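PDB 4OGG: protein DJ-1 homolog D from Arabidopsis thaliana, which belongs to the DJ-1/PfpI family and carries two tandem copies of the family's domain in a single chain. Local coordinates for residues T4-Y16 and T34-A48. Residues are numbered along the deposited sequence; the frame is centred on the assembly and turned at random.
Sequences TVLILCGDYMEDY and TVCPGKKAGDSCPTA
Lys39 reaches across to Asp11 with its chain extended beyond CG, and NZ meets OD1 of Asp11 on the syn side of the carboxylate in a salt bridge of 2.8 Å. Lys39 NZ also donates to Ser44 O (2.8 Å) and to a water that in turn donates to Asp11 OD2, so the lysine links the carboxylate to the start of strand 44-51. OD2 also accepts from the backbone of Gln249 of the second subunit, which places this ion pair at the subunit interface. Beside it, Pro46 packs against both Asp11 and Tyr12: its CD lies 3.5 Å from Asp11 OD1, while CG sits over one face of the Tyr12 ring, offset toward the rim and 4.1 Å from the centroid, a CH-pi contact. Ala48 CB approaches the edge of that ring, and Arg89 makes a cation-pi contact with it. Tyr12 N also donates to Pro46 O, holding the turn against the proline.

Segments 4-16 and 34-48 each pass from the six-stranded sheet of the first DJ-1/PfpI domain to the smaller sheet. Strands 3-8 and 30-35 are parallel neighbours, bonded through Val35 N to Ile7 O and Cys9 N to Val35 O; beyond a type II turn from Gly10 to Met13, the short, weakly bonded strand 13-14 runs parallel to strand 44-51, held by Ala48 N to Met13 O and Asp15 N to Ala48 O. Leu6 CD1 packs 3.8 Å from Val35 CG2, the two side chains crossing at about a right angle. With SG anti to the carbonyl carbon (chi1 -55°), Cys9 lies against Thr34 CB. Farther along, Met13 CE touches Cys45 CB, and Thr47 OG1 sits over the flat face of the Asp15 carboxylate, 3.1 Å from Asp15 CG, at an angle too poor for a hydrogen bond: His64 O holds Thr47 OG1, while Tyr209 OH bonds Asp15 OD1 and His64 ND1 bonds Asp15 OD2.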
loop_
_atom_site.group_PDB
_atom_site.type_symbol
_atom_site.label_atom_id
_atom_site.label_comp_id
_atom_site.label_asym_id
_atom_site.label_seq_id
_atom_site.Cartn_x
_atom_site.Cartn_y
_atom_site.Cartn_z
ATOM N N THR C 4 18.917 26.530 -21.374
ATOM C CA THR C 4 18.050 26.465 -20.206
ATOM C C THR C 4 16.688 25.926 -20.625
ATOM O O THR C 4 16.054 26.453 -21.538
ATOM C CB THR C 4 17.893 27.856 -19.564
ATOM O OG1 THR C 4 19.190 28.369 -19.239
ATOM C CG2 THR C 4 17.067 27.772 -18.290
ATOM N N VAL C 5 16.246 24.870 -19.951
ATOM C CA VAL C 5 14.975 24.232 -20.259
ATOM C C VAL C 5 14.005 24.296 -19.083
ATOM O O VAL C 5 14.415 24.242 -17.923
ATOM C CB VAL C 5 15.201 22.751 -20.644
ATOM C CG1 VAL C 5 13.878 22.004 -20.709
ATOM C CG2 VAL C 5 15.921 22.674 -21.985
ATOM N N LEU C 6 12.720 24.409 -19.397
ATOM C CA LEU C 6 11.679 24.463 -18.380
ATOM C C LEU C 6 10.858 23.172 -18.439
ATOM O O LEU C 6 10.516 22.703 -19.522
ATOM C CB LEU C 6 10.757 25.658 -18.634
ATOM C CG LEU C 6 9.627 25.898 -17.632
ATOM C CD1 LEU C 6 10.224 26.279 -16.281
ATOM C CD2 LEU C 6 8.711 27.007 -18.140
ATOM N N ILE C 7 10.569 22.590 -17.279
ATOM C CA ILE C 7 9.754 21.379 -17.229
ATOM C C ILE C 7 8.439 21.750 -16.548
ATOM O O ILE C 7 8.425 22.285 -15.434
ATOM C CB ILE C 7 10.443 20.234 -16.438
ATOM C CG1 ILE C 7 11.741 19.816 -17.139
ATOM C CG2 ILE C 7 9.502 19.029 -16.343
ATOM C CD1 ILE C 7 12.449 18.628 -16.485
ATOM N N LEU C 8 7.339 21.484 -17.244
ATOM C CA LEU C 8 6.001 21.781 -16.742
ATOM C C LEU C 8 5.519 20.624 -15.872
ATOM O O LEU C 8 5.056 19.602 -16.379
ATOM C CB LEU C 8 5.054 21.998 -17.921
ATOM C CG LEU C 8 3.568 22.228 -17.641
ATOM C CD1 LEU C 8 3.384 23.420 -16.712
ATOM C CD2 LEU C 8 2.850 22.460 -18.959
ATOM N N CYS C 9 5.624 20.801 -14.558
ATOM C CA CYS C 9 5.238 19.771 -13.596
ATOM C C CYS C 9 3.848 19.945 -13.000
ATOM O O CYS C 9 3.235 21.009 -13.100
ATOM C CB CYS C 9 6.258 19.723 -12.452
ATOM S SG CYS C 9 7.965 19.478 -12.980
ATOM N N GLY C 10 3.369 18.878 -12.367
ATOM C CA GLY C 10 2.065 18.896 -11.731
ATOM C C GLY C 10 1.953 17.723 -10.776
ATOM O O GLY C 10 2.774 16.801 -10.816
ATOM N N ASP C 11 0.947 17.747 -9.910
ATOM C CA ASP C 11 0.764 16.653 -8.968
ATOM C C ASP C 11 0.365 15.385 -9.713
ATOM O O ASP C 11 -0.507 15.403 -10.580
ATOM C CB ASP C 11 -0.293 17.011 -7.921
ATOM C CG ASP C 11 0.153 18.131 -7.000
ATOM O OD1 ASP C 11 1.315 18.576 -7.118
ATOM O OD2 ASP C 11 -0.654 18.566 -6.155
ATOM N N TYR C 12 1.031 14.292 -9.362
ATOM C CA TYR C 12 0.805 12.990 -9.970
ATOM C C TYR C 12 1.295 12.876 -11.410
ATOM O O TYR C 12 0.785 12.085 -12.205
ATOM C CB TYR C 12 -0.664 12.584 -9.818
ATOM C CG TYR C 12 -0.965 12.183 -8.385
ATOM C CD1 TYR C 12 -0.383 11.042 -7.830
ATOM C CD2 TYR C 12 -1.779 12.968 -7.571
ATOM C CE1 TYR C 12 -0.601 10.690 -6.498
ATOM C CE2 TYR C 12 -2.004 12.626 -6.231
ATOM C CZ TYR C 12 -1.411 11.487 -5.705
ATOM O OH TYR C 12 -1.617 11.146 -4.387
ATOM N N MET C 13 2.300 13.680 -11.746
ATOM C CA MET C 13 2.910 13.571 -13.063
ATOM C C MET C 13 3.650 12.234 -12.930
ATOM O O MET C 13 3.936 11.799 -11.810
ATOM C CB MET C 13 3.899 14.720 -13.289
ATOM C CG MET C 13 5.010 14.805 -12.259
ATOM S SD MET C 13 6.002 16.306 -12.446
ATOM C CE MET C 13 6.623 16.491 -10.800
ATOM N N GLU C 14 3.956 11.570 -14.038
ATOM C CA GLU C 14 4.639 10.277 -13.955
ATOM C C GLU C 14 6.076 10.481 -13.475
ATOM O O GLU C 14 6.831 11.260 -14.059
ATOM C CB GLU C 14 4.602 9.577 -15.318
ATOM C CG GLU C 14 4.388 8.063 -15.231
ATOM C CD GLU C 14 5.616 7.299 -14.766
ATOM O OE1 GLU C 14 5.459 6.147 -14.314
ATOM O OE2 GLU C 14 6.741 7.830 -14.868
ATOM N N ASP C 15 6.441 9.773 -12.408
ATOM C CA ASP C 15 7.763 9.897 -11.793
ATOM C C ASP C 15 8.956 9.805 -12.749
ATOM O O ASP C 15 9.853 10.643 -12.702
ATOM C CB ASP C 15 7.909 8.864 -10.662
ATOM C CG ASP C 15 8.896 9.303 -9.588
ATOM O OD1 ASP C 15 9.348 10.468 -9.626
ATOM O OD2 ASP C 15 9.215 8.489 -8.696
ATOM N N TYR C 16 8.987 8.791 -13.608
ATOM C CA TYR C 16 10.099 8.672 -14.550
ATOM C C TYR C 16 10.105 9.823 -15.551
ATOM O O TYR C 16 11.160 10.354 -15.903
ATOM C CB TYR C 16 10.012 7.375 -15.362
ATOM C CG TYR C 16 10.510 6.114 -14.687
ATOM C CD1 TYR C 16 11.369 6.162 -13.590
ATOM C CD2 TYR C 16 10.177 4.862 -15.207
ATOM C CE1 TYR C 16 11.887 4.992 -13.029
ATOM C CE2 TYR C 16 10.690 3.695 -14.661
ATOM C CZ TYR C 16 11.541 3.764 -13.578
ATOM O OH TYR C 16 12.054 2.601 -13.055
ATOM N N THR C 34 12.085 23.577 -12.872
ATOM C CA THR C 34 10.822 22.854 -12.753
ATOM C C THR C 34 9.802 23.719 -12.032
ATOM O O THR C 34 10.092 24.277 -10.979
ATOM C CB THR C 34 11.010 21.556 -11.965
ATOM O OG1 THR C 34 11.609 21.855 -10.697
ATOM C CG2 THR C 34 11.907 20.592 -12.733
ATOM N N VAL C 35 8.603 23.805 -12.596
ATOM C CA VAL C 35 7.538 24.620 -12.028
ATOM C C VAL C 35 6.183 23.917 -12.041
ATOM O O VAL C 35 5.935 23.027 -12.853
ATOM C CB VAL C 35 7.395 25.953 -12.804
ATOM C CG1 VAL C 35 8.694 26.747 -12.726
ATOM C CG2 VAL C 35 7.032 25.676 -14.262
ATOM N N CYS C 36 5.309 24.331 -11.130
ATOM C CA CYS C 36 3.963 23.784 -11.043
ATOM C C CYS C 36 3.056 24.947 -10.680
ATOM O O CYS C 36 3.342 25.679 -9.732
ATOM C CB CYS C 36 3.875 22.710 -9.960
ATOM S SG CYS C 36 2.182 22.085 -9.701
ATOM N N PRO C 37 1.959 25.144 -11.430
ATOM C CA PRO C 37 1.068 26.263 -11.099
ATOM C C PRO C 37 0.629 26.242 -9.641
ATOM O O PRO C 37 0.329 25.186 -9.086
ATOM C CB PRO C 37 -0.101 26.079 -12.071
ATOM C CG PRO C 37 -0.100 24.587 -12.337
ATOM C CD PRO C 37 1.377 24.297 -12.485
ATOM N N GLY C 38 0.613 27.415 -9.015
ATOM C CA GLY C 38 0.198 27.505 -7.627
ATOM C C GLY C 38 1.246 27.094 -6.610
ATOM O O GLY C 38 0.982 27.109 -5.409
ATOM N N LYS C 39 2.437 26.724 -7.075
ATOM C CA LYS C 39 3.503 26.313 -6.170
ATOM C C LYS C 39 4.771 27.114 -6.413
ATOM O O LYS C 39 4.966 27.669 -7.494
ATOM C CB LYS C 39 3.790 24.815 -6.323
ATOM C CG LYS C 39 2.594 23.943 -5.980
ATOM C CD LYS C 39 2.955 22.473 -5.820
ATOM C CE LYS C 39 1.730 21.681 -5.377
ATOM N NZ LYS C 39 2.045 20.269 -5.019
ATOM N N LYS C 40 5.629 27.167 -5.399
ATOM C CA LYS C 40 6.874 27.917 -5.489
ATOM C C LYS C 40 8.079 26.997 -5.374
ATOM O O LYS C 40 7.951 25.834 -4.986
ATOM C CB LYS C 40 6.938 28.961 -4.372
ATOM C CG LYS C 40 5.692 29.823 -4.242
ATOM C CD LYS C 40 5.860 30.878 -3.154
ATOM C CE LYS C 40 6.184 30.249 -1.807
ATOM N NZ LYS C 40 6.302 31.277 -0.731
ATOM N N ALA C 41 9.252 27.524 -5.712
ATOM C CA ALA C 41 10.480 26.749 -5.625
ATOM C C ALA C 41 10.603 26.225 -4.203
ATOM O O ALA C 41 10.366 26.954 -3.238
ATOM C CB ALA C 41 11.682 27.621 -5.970
ATOM N N GLY C 42 10.974 24.957 -4.078
ATOM C CA GLY C 42 11.103 24.357 -2.767
ATOM C C GLY C 42 9.900 23.496 -2.432
ATOM O O GLY C 42 10.001 22.591 -1.604
ATOM N N ASP C 43 8.759 23.781 -3.058
ATOM C CA ASP C 43 7.547 22.999 -2.818
ATOM C C ASP C 43 7.680 21.642 -3.496
ATOM O O ASP C 43 8.487 21.475 -4.408
ATOM C CB ASP C 43 6.306 23.705 -3.371
ATOM C CG ASP C 43 5.881 24.892 -2.532
ATOM O OD1 ASP C 43 6.313 24.991 -1.364
ATOM O OD2 ASP C 43 5.096 25.714 -3.041
ATOM N N SER C 44 6.877 20.680 -3.053
ATOM C CA SER C 44 6.930 19.342 -3.621
ATOM C C SER C 44 5.640 18.927 -4.313
ATOM O O SER C 44 4.559 19.450 -4.026
ATOM C CB SER C 44 7.263 18.322 -2.528
ATOM O OG SER C 44 6.270 18.327 -1.519
ATOM N N CYS C 45 5.778 17.982 -5.239
ATOM C CA CYS C 45 4.653 17.434 -5.987
ATOM C C CYS C 45 4.671 15.924 -5.848
ATOM O O CYS C 45 5.720 15.301 -6.003
ATOM C CB CYS C 45 4.781 17.720 -7.483
ATOM S SG CYS C 45 4.502 19.391 -8.025
ATOM N N PRO C 46 3.521 15.313 -5.535
ATOM C CA PRO C 46 3.557 13.855 -5.431
ATOM C C PRO C 46 3.677 13.365 -6.872
ATOM O O PRO C 46 3.299 14.082 -7.801
ATOM C CB PRO C 46 2.194 13.519 -4.827
ATOM C CG PRO C 46 1.311 14.615 -5.352
ATOM C CD PRO C 46 2.190 15.842 -5.188
ATOM N N THR C 47 4.215 12.168 -7.074
ATOM C CA THR C 47 4.322 11.638 -8.429
ATOM C C THR C 47 3.620 10.292 -8.495
ATOM O O THR C 47 3.337 9.681 -7.467
ATOM C CB THR C 47 5.790 11.439 -8.869
ATOM O OG1 THR C 47 6.408 10.451 -8.039
ATOM C CG2 THR C 47 6.570 12.747 -8.751
ATOM N N ALA C 48 3.339 9.838 -9.711
ATOM C CA ALA C 48 2.683 8.554 -9.911
ATOM C C ALA C 48 3.630 7.577 -10.586
ATOM O O ALA C 48 4.437 7.962 -11.434
ATOM C CB ALA C 48 1.437 8.732 -10.771
HETATM O O HOH W 1 -0.008 19.466 -3.621
#